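Local structure of beta subunit of a putative Aromatic-ring-hydroxylating dioxygenase (Novosphingobium aromaticivorans DSM 12444, 3EBY) at residues A[11-14]-A[15-19]; A[33-36]-A[37-41]. The protein is probably the beta subunit of an aromatic-ring-hydroxylating dioxygenase, a member of the NTF2-like clan whose own role in the enzyme is not established. One frame throughout, in Å; residues are numbered along the deposited sequence.

Interaction 1: residues A[11-14]-A[15-19]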
ATOM      1  N   VAL A  11       8.919 -17.186  -7.473  1.00 27.34           N
ATOM      2  CA  VAL A  11      10.235 -16.565  -7.494  1.00 25.84           C
ATOM      3  C   VAL A  11      10.195 -15.221  -8.227  1.00 22.71           C
ATOM      4  O   VAL A  11      10.618 -14.212  -7.662  1.00 20.18           O
ATOM      5  CB  VAL A  11      11.323 -17.513  -8.084  1.00 25.08           C
ATOM      6  CG1 VAL A  11      12.658 -16.781  -8.258  1.00 20.98           C
ATOM      7  CG2 VAL A  11      11.500 -18.739  -7.171  1.00 31.07           C
ATOM      8  N   ALA A  12       9.602 -15.175  -9.424  1.00 19.62           N
ATOM      9  CA  ALA A  12       9.474 -13.904 -10.158  1.00 18.74           C
ATOM     10  C   ALA A  12       8.603 -12.888  -9.377  1.00 20.14           C
ATOM     11  O   ALA A  12       8.936 -11.709  -9.310  1.00 17.01           O
ATOM     12  CB  ALA A  12       8.905 -14.128 -11.533  1.00 20.65           C
ATOM     13  N   GLN A  13       7.482 -13.362  -8.811  1.00 16.73           N
ATOM     14  CA  GLN A  13       6.594 -12.480  -8.017  1.00 17.51           C
ATOM     15  C   GLN A  13       7.371 -11.812  -6.871  1.00 17.81           C
ATOM     16  O   GLN A  13       7.319 -10.583  -6.693  1.00 15.98           O
ATOM     17  CB  GLN A  13       5.426 -13.283  -7.440  1.00 19.68           C
ATOM     18  CG  GLN A  13       4.427 -12.430  -6.634  1.00 17.51           C
ATOM     19  CD  GLN A  13       3.573 -11.582  -7.513  1.00 18.36           C
ATOM     20  OE1 GLN A  13       2.913 -12.089  -8.405  1.00 17.79           O
ATOM     21  NE2 GLN A  13       3.562 -10.256  -7.254  1.00 15.43           N
ATOM     22  N   SER A  14       8.082 -12.619  -6.093  1.00 17.70           N
ATOM     23  CA  SER A  14       8.842 -12.094  -4.963  1.00 20.63           C
ATOM     24  C   SER A  14       9.938 -11.143  -5.413  1.00 17.90           C
ATOM     25  O   SER A  14      10.187 -10.132  -4.752  1.00 15.63           O
ATOM     26  CB  SER A  14       9.459 -13.232  -4.137  1.00 23.52           C
ATOM     27  OG  SER A  14       8.462 -14.010  -3.534  1.00 27.40           O
ATOM     28  N   ALA A  15      10.656 -11.516  -6.480  1.00 14.89           N
ATOM     29  CA  ALA A  15      11.737 -10.672  -7.034  1.00 17.26           C
ATOM     30  C   ALA A  15      11.216  -9.267  -7.418  1.00 17.17           C
ATOM     31  O   ALA A  15      11.829  -8.238  -7.091  1.00 16.75           O
ATOM     32  CB  ALA A  15      12.399 -11.389  -8.279  1.00 17.46           C
ATOM     33  N   ILE A  16      10.071  -9.225  -8.076  1.00 15.72           N
ATOM     34  CA  ILE A  16       9.499  -7.971  -8.547  1.00 18.15           C
ATOM     35  C   ILE A  16       8.948  -7.159  -7.374  1.00 15.57           C
ATOM     36  O   ILE A  16       9.163  -5.937  -7.297  1.00 16.05           O
ATOM     37  CB  ILE A  16       8.427  -8.218  -9.654  1.00 16.06           C
ATOM     38  CG1 ILE A  16       9.141  -8.667 -10.953  1.00 17.16           C
ATOM     39  CG2 ILE A  16       7.575  -6.987  -9.883  1.00 13.37           C
ATOM     40  CD1 ILE A  16       8.230  -9.254 -11.984  1.00 17.76           C
ATOM     41  N   ASP A  17       8.237  -7.814  -6.458  1.00 15.17           N
ATOM     42  CA  ASP A  17       7.742  -7.094  -5.299  1.00 16.14           C
ATOM     43  C   ASP A  17       8.899  -6.542  -4.411  1.00 12.50           C
ATOM     44  O   ASP A  17       8.837  -5.404  -3.965  1.00 16.39           O
ATOM     45  CB  ASP A  17       6.781  -7.957  -4.475  1.00 14.78           C
ATOM     46  CG  ASP A  17       5.422  -8.171  -5.161  1.00 13.46           C
ATOM     47  OD1 ASP A  17       4.964  -7.275  -5.912  1.00 14.16           O
ATOM     48  OD2 ASP A  17       4.780  -9.223  -4.874  1.00 18.41           O
ATOM     49  N   ASP A  18       9.978  -7.307  -4.252  1.00 14.27           N
ATOM     50  CA  ASP A  18      11.175  -6.830  -3.522  1.00 15.23           C
ATOM     51  C   ASP A  18      11.805  -5.626  -4.245  1.00 15.49           C
ATOM     52  O   ASP A  18      12.103  -4.596  -3.627  1.00 14.51           O
ATOM     53  CB  ASP A  18      12.229  -7.940  -3.432  1.00 14.85           C
ATOM     54  CG  ASP A  18      11.913  -8.992  -2.388  1.00 18.21           C
ATOM     55  OD1 ASP A  18      11.018  -8.813  -1.549  1.00 17.96           O
ATOM     56  OD2 ASP A  18      12.670  -9.992  -2.359  1.00 18.57           O
ATOM     57  N   PHE A  19      11.941  -5.743  -5.566  1.00 14.90           N
ATOM     58  CA  PHE A  19      12.452  -4.650  -6.387  1.00 15.96           C
ATOM     59  C   PHE A  19      11.632  -3.372  -6.134  1.00 15.16           C
ATOM     60  O   PHE A  19      12.195  -2.299  -5.876  1.00 14.87           O
ATOM     61  CB  PHE A  19      12.392  -5.026  -7.885  1.00 16.17           C
ATOM     62  CG  PHE A  19      12.877  -3.935  -8.807  1.00 13.94           C
ATOM     63  CD1 PHE A  19      12.064  -2.855  -9.106  1.00 14.29           C
ATOM     64  CD2 PHE A  19      14.192  -3.935  -9.278  1.00 15.46           C
ATOM     65  CE1 PHE A  19      12.497  -1.837  -9.900  1.00 17.67           C
ATOM     66  CE2 PHE A  19      14.658  -2.882 -10.069  1.00 15.42           C
ATOM     67  CZ  PHE A  19      13.798  -1.822 -10.373  1.00 17.77           C
TER
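Gln13 and Asp17 form an i to i+4 side-chain hydrogen bond along helix 8-28, the long N-terminal helix, on the flank that meets strand 87-101. Gln13 NE2 donates a hydrogen bond to Asp17 OD2 over 2.9 Å. The N-H is nearly straight, at 166°, and the acceptor lies close to the amide plane of Gln13, but OD2 is met from above the carboxylate plane. The torsions account for this meeting: Gln13 sends CG away from its backbone N (chi1 -178°) and then bends at chi2, which swings the amide along the helix toward the next turn. Asp17 CG sits beside its own backbone N, bringing the carboxylate back over the preceding turn. Beneath this pair runs the regular main-chain ladder, with Asp17 N on Gln13 O at 2.9 Å and Ile16 N on Ala12 O at 3.0 Å. Ile16 lays CG1 against Ala12 O at 3.5 Å. Both polar side chains also reach the strand: Gln13 NE2 donates to Ala95 O and Asp17 OD1 accepts from Ala95 N. With an alanine here instead of Asp17, Ala95 N is likely to lose this acceptor and the Gln13 amide to turn more freely. One residue further round the helix, Asp18 CG lies 3.1 Å from Ser14 O, while Asp18 OD1 forms a salt bridge with Arg94 of the second subunit. The Gln13 amide thus has two acceptors and the Asp17 carboxylate two N-H donors, a pairing that fixes how both groups are turned and ties the helix to the backbone of the sheet beside a subunit interface.

Interaction 2: residues A[33-36]-A[37-41]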
ATOM      1  N   GLU A  33      21.407   8.406  -6.314  1.00 16.95           N
ATOM      2  CA  GLU A  33      22.495   7.745  -7.048  1.00 20.47           C
ATOM      3  C   GLU A  33      22.234   6.243  -7.302  1.00 21.08           C
ATOM      4  O   GLU A  33      22.773   5.675  -8.245  1.00 21.94           O
ATOM      5  CB  GLU A  33      23.821   7.929  -6.317  1.00 23.87           C
ATOM      6  CG  GLU A  33      24.403   9.316  -6.425  1.00 21.32           C
ATOM      7  CD  GLU A  33      23.783  10.330  -5.474  1.00 27.73           C
ATOM      8  OE1 GLU A  33      22.993   9.936  -4.568  1.00 23.49           O
ATOM      9  OE2 GLU A  33      24.093  11.540  -5.640  1.00 25.39           O
ATOM     10  N   GLN A  34      21.447   5.599  -6.443  1.00 19.40           N
ATOM     11  CA  GLN A  34      21.113   4.180  -6.626  1.00 23.26           C
ATOM     12  C   GLN A  34      20.088   3.970  -7.748  1.00 19.25           C
ATOM     13  O   GLN A  34      20.028   2.899  -8.351  1.00 19.64           O
ATOM     14  CB  GLN A  34      20.557   3.561  -5.316  1.00 23.54           C
ATOM     15  CG  GLN A  34      20.175   2.032  -5.449  1.00 26.50           C
ATOM     16  CD  GLN A  34      19.502   1.418  -4.172  1.00 32.97           C
ATOM     17  OE1 GLN A  34      19.066   2.137  -3.275  1.00 40.74           O
ATOM     18  NE2 GLN A  34      19.343   0.108  -4.167  1.00 41.58           N
ATOM     19  N   TRP A  35      19.300   5.004  -8.032  1.00 20.54           N
ATOM     20  CA  TRP A  35      18.133   4.866  -8.903  1.00 17.78           C
ATOM     21  C   TRP A  35      18.492   4.399 -10.338  1.00 17.98           C
ATOM     22  O   TRP A  35      17.876   3.450 -10.834  1.00 18.23           O
ATOM     23  CB  TRP A  35      17.288   6.161  -8.892  1.00 17.19           C
ATOM     24  CG  TRP A  35      16.147   6.195  -9.897  1.00 17.04           C
ATOM     25  CD1 TRP A  35      14.952   5.518  -9.817  1.00 13.69           C
ATOM     26  CD2 TRP A  35      16.035   7.067 -11.022  1.00 16.69           C
ATOM     27  NE1 TRP A  35      14.139   5.861 -10.875  1.00 16.12           N
ATOM     28  CE2 TRP A  35      14.779   6.813 -11.631  1.00 14.89           C
ATOM     29  CE3 TRP A  35      16.883   8.029 -11.591  1.00 18.14           C
ATOM     30  CZ2 TRP A  35      14.356   7.477 -12.786  1.00 17.43           C
ATOM     31  CZ3 TRP A  35      16.469   8.683 -12.741  1.00 17.56           C
ATOM     32  CH2 TRP A  35      15.188   8.434 -13.303  1.00 18.24           C
ATOM     33  N   PRO A  36      19.509   5.025 -10.979  1.00 17.38           N
ATOM     34  CA  PRO A  36      19.863   4.579 -12.336  1.00 15.65           C
ATOM     35  C   PRO A  36      20.359   3.118 -12.379  1.00 12.60           C
ATOM     36  O   PRO A  36      20.130   2.438 -13.353  1.00 15.75           O
ATOM     37  CB  PRO A  36      20.962   5.573 -12.764  1.00 18.15           C
ATOM     38  CG  PRO A  36      20.744   6.782 -11.897  1.00 18.81           C
ATOM     39  CD  PRO A  36      20.262   6.241 -10.596  1.00 17.88           C
ATOM     40  N   THR A  37      20.952   2.641 -11.273  1.00 14.54           N
ATOM     41  CA  THR A  37      21.479   1.263 -11.204  1.00 15.00           C
ATOM     42  C   THR A  37      20.393   0.177 -11.234  1.00 14.06           C
ATOM     43  O   THR A  37      20.690  -1.011 -11.469  1.00 15.18           O
ATOM     44  CB  THR A  37      22.379   1.030  -9.944  1.00 13.17           C
ATOM     45  OG1 THR A  37      21.583   0.871  -8.768  1.00 18.19           O
ATOM     46  CG2 THR A  37      23.421   2.168  -9.776  1.00 16.16           C
ATOM     47  N   LEU A  38      19.152   0.576 -10.997  1.00 15.52           N
ATOM     48  CA  LEU A  38      17.995  -0.350 -10.964  1.00 17.36           C
ATOM     49  C   LEU A  38      17.484  -0.673 -12.375  1.00 16.48           C
ATOM     50  O   LEU A  38      16.573  -1.477 -12.552  1.00 16.24           O
ATOM     51  CB  LEU A  38      16.865   0.245 -10.120  1.00 17.69           C
ATOM     52  CG  LEU A  38      17.292   0.699  -8.716  1.00 16.75           C
ATOM     53  CD1 LEU A  38      16.104   1.256  -7.907  1.00 16.29           C
ATOM     54  CD2 LEU A  38      17.952  -0.491  -7.961  1.00 16.74           C
ATOM     55  N   PHE A  39      18.074  -0.020 -13.360  1.00 14.26           N
ATOM     56  CA  PHE A  39      17.716  -0.205 -14.777  1.00 17.34           C
ATOM     57  C   PHE A  39      18.875  -0.858 -15.552  1.00 15.74           C
ATOM     58  O   PHE A  39      20.042  -0.785 -15.144  1.00 15.59           O
ATOM     59  CB  PHE A  39      17.436   1.154 -15.429  1.00 18.09           C
ATOM     60  CG  PHE A  39      16.247   1.895 -14.852  1.00 14.46           C
ATOM     61  CD1 PHE A  39      16.367   2.635 -13.688  1.00 16.54           C
ATOM     62  CD2 PHE A  39      15.041   1.962 -15.575  1.00 21.10           C
ATOM     63  CE1 PHE A  39      15.234   3.295 -13.145  1.00 15.03           C
ATOM     64  CE2 PHE A  39      13.949   2.689 -15.086  1.00 14.53           C
ATOM     65  CZ  PHE A  39      14.066   3.365 -13.876  1.00 14.51           C
ATOM     66  N   VAL A  40      18.555  -1.504 -16.675  1.00 13.36           N
ATOM     67  CA  VAL A  40      19.598  -1.944 -17.610  1.00 12.38           C
ATOM     68  C   VAL A  40      20.142  -0.691 -18.306  1.00 14.53           C
ATOM     69  O   VAL A  40      19.502   0.375 -18.241  1.00 14.30           O
ATOM     70  CB  VAL A  40      19.063  -2.928 -18.669  1.00 14.32           C
ATOM     71  CG1 VAL A  40      18.377  -4.125 -17.989  1.00 15.50           C
ATOM     72  CG2 VAL A  40      18.109  -2.220 -19.714  1.00 14.18           C
ATOM     73  N   ASP A  41      21.261  -0.815 -19.008  1.00 14.39           N
ATOM     74  CA  ASP A  41      21.892   0.360 -19.674  1.00 14.81           C
ATOM     75  C   ASP A  41      20.991   0.901 -20.805  1.00 14.39           C
ATOM     76  O   ASP A  41      20.788   2.124 -20.924  1.00 16.41           O
ATOM     77  CB  ASP A  41      23.259   0.012 -20.252  1.00 14.57           C
ATOM     78  CG  ASP A  41      24.344  -0.192 -19.176  1.00 15.21           C
ATOM     79  OD1 ASP A  41      24.042  -0.087 -17.975  1.00 11.65           O
ATOM     80  OD2 ASP A  41      25.482  -0.559 -19.564  1.00 14.28           O
TER
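A short turn of helical backbone angles, without the regular helix bonds, carries Trp35 and Phe39 into an edge-to-face aromatic pair where the turn passes into strand 39-40. The Phe39 edge points at the Trp35 face, with the five-membered ring of Trp35 and the Phe39 ring 5.2 Å apart between centroids and their planes at 79°. Phe39 CE1 makes the approach, 3.6 Å from Trp35 NE1 and toward the rim of the indole. Trp35 O also lies in the plane of the Phe39 ring at its edge, 3.3 Å from Phe39 CD1. Successive i to i+3 bonds close the turn: Leu38 N donates to Trp35 O at 3.1 Å and Phe39 N to Pro36 O at 3.2 Å. Thr37 OG1, placed between its backbone N and carbonyl carbon (chi1 77°), donates to Gln34 O over 2.6 Å, in the carbonyl plane and on a lone pair; Thr37 N adds a weak bond to the same oxygen. Trp35 NE1 is hydrogen-bonded to Tyr23 OH of helix 8-28, and Leu70 of helix 67-79 touches both aromatic side chains. The indole N-H of buried Trp35 is satisfied by Tyr23 while the indole face receives the phenyl edge.

Interaction 1 closes before interaction 2 opens: residues 11-19 occupy the first half of helix 8-28, whereas residues 33-41 hold the turn that comes later and strand 39-40 itself. Their centres are about 17 Å apart, yet they touch directly, Phe19 CE2 packing 3.4 Å from Leu38 O. The same helix serves both, since its earlier part meets strand 87-101 and its later part, through Tyr23 and Leu27, meets Trp35. Backbone bonds from Leu38 and Val40 to Leu143 join the second contact to strand 142-150 of the same mixed sheet. Interaction 1 borders neighbouring subunits, whereas no other chain of the assembly touches interaction 2, which packs between helices 8-28 and 67-79 and the sheet.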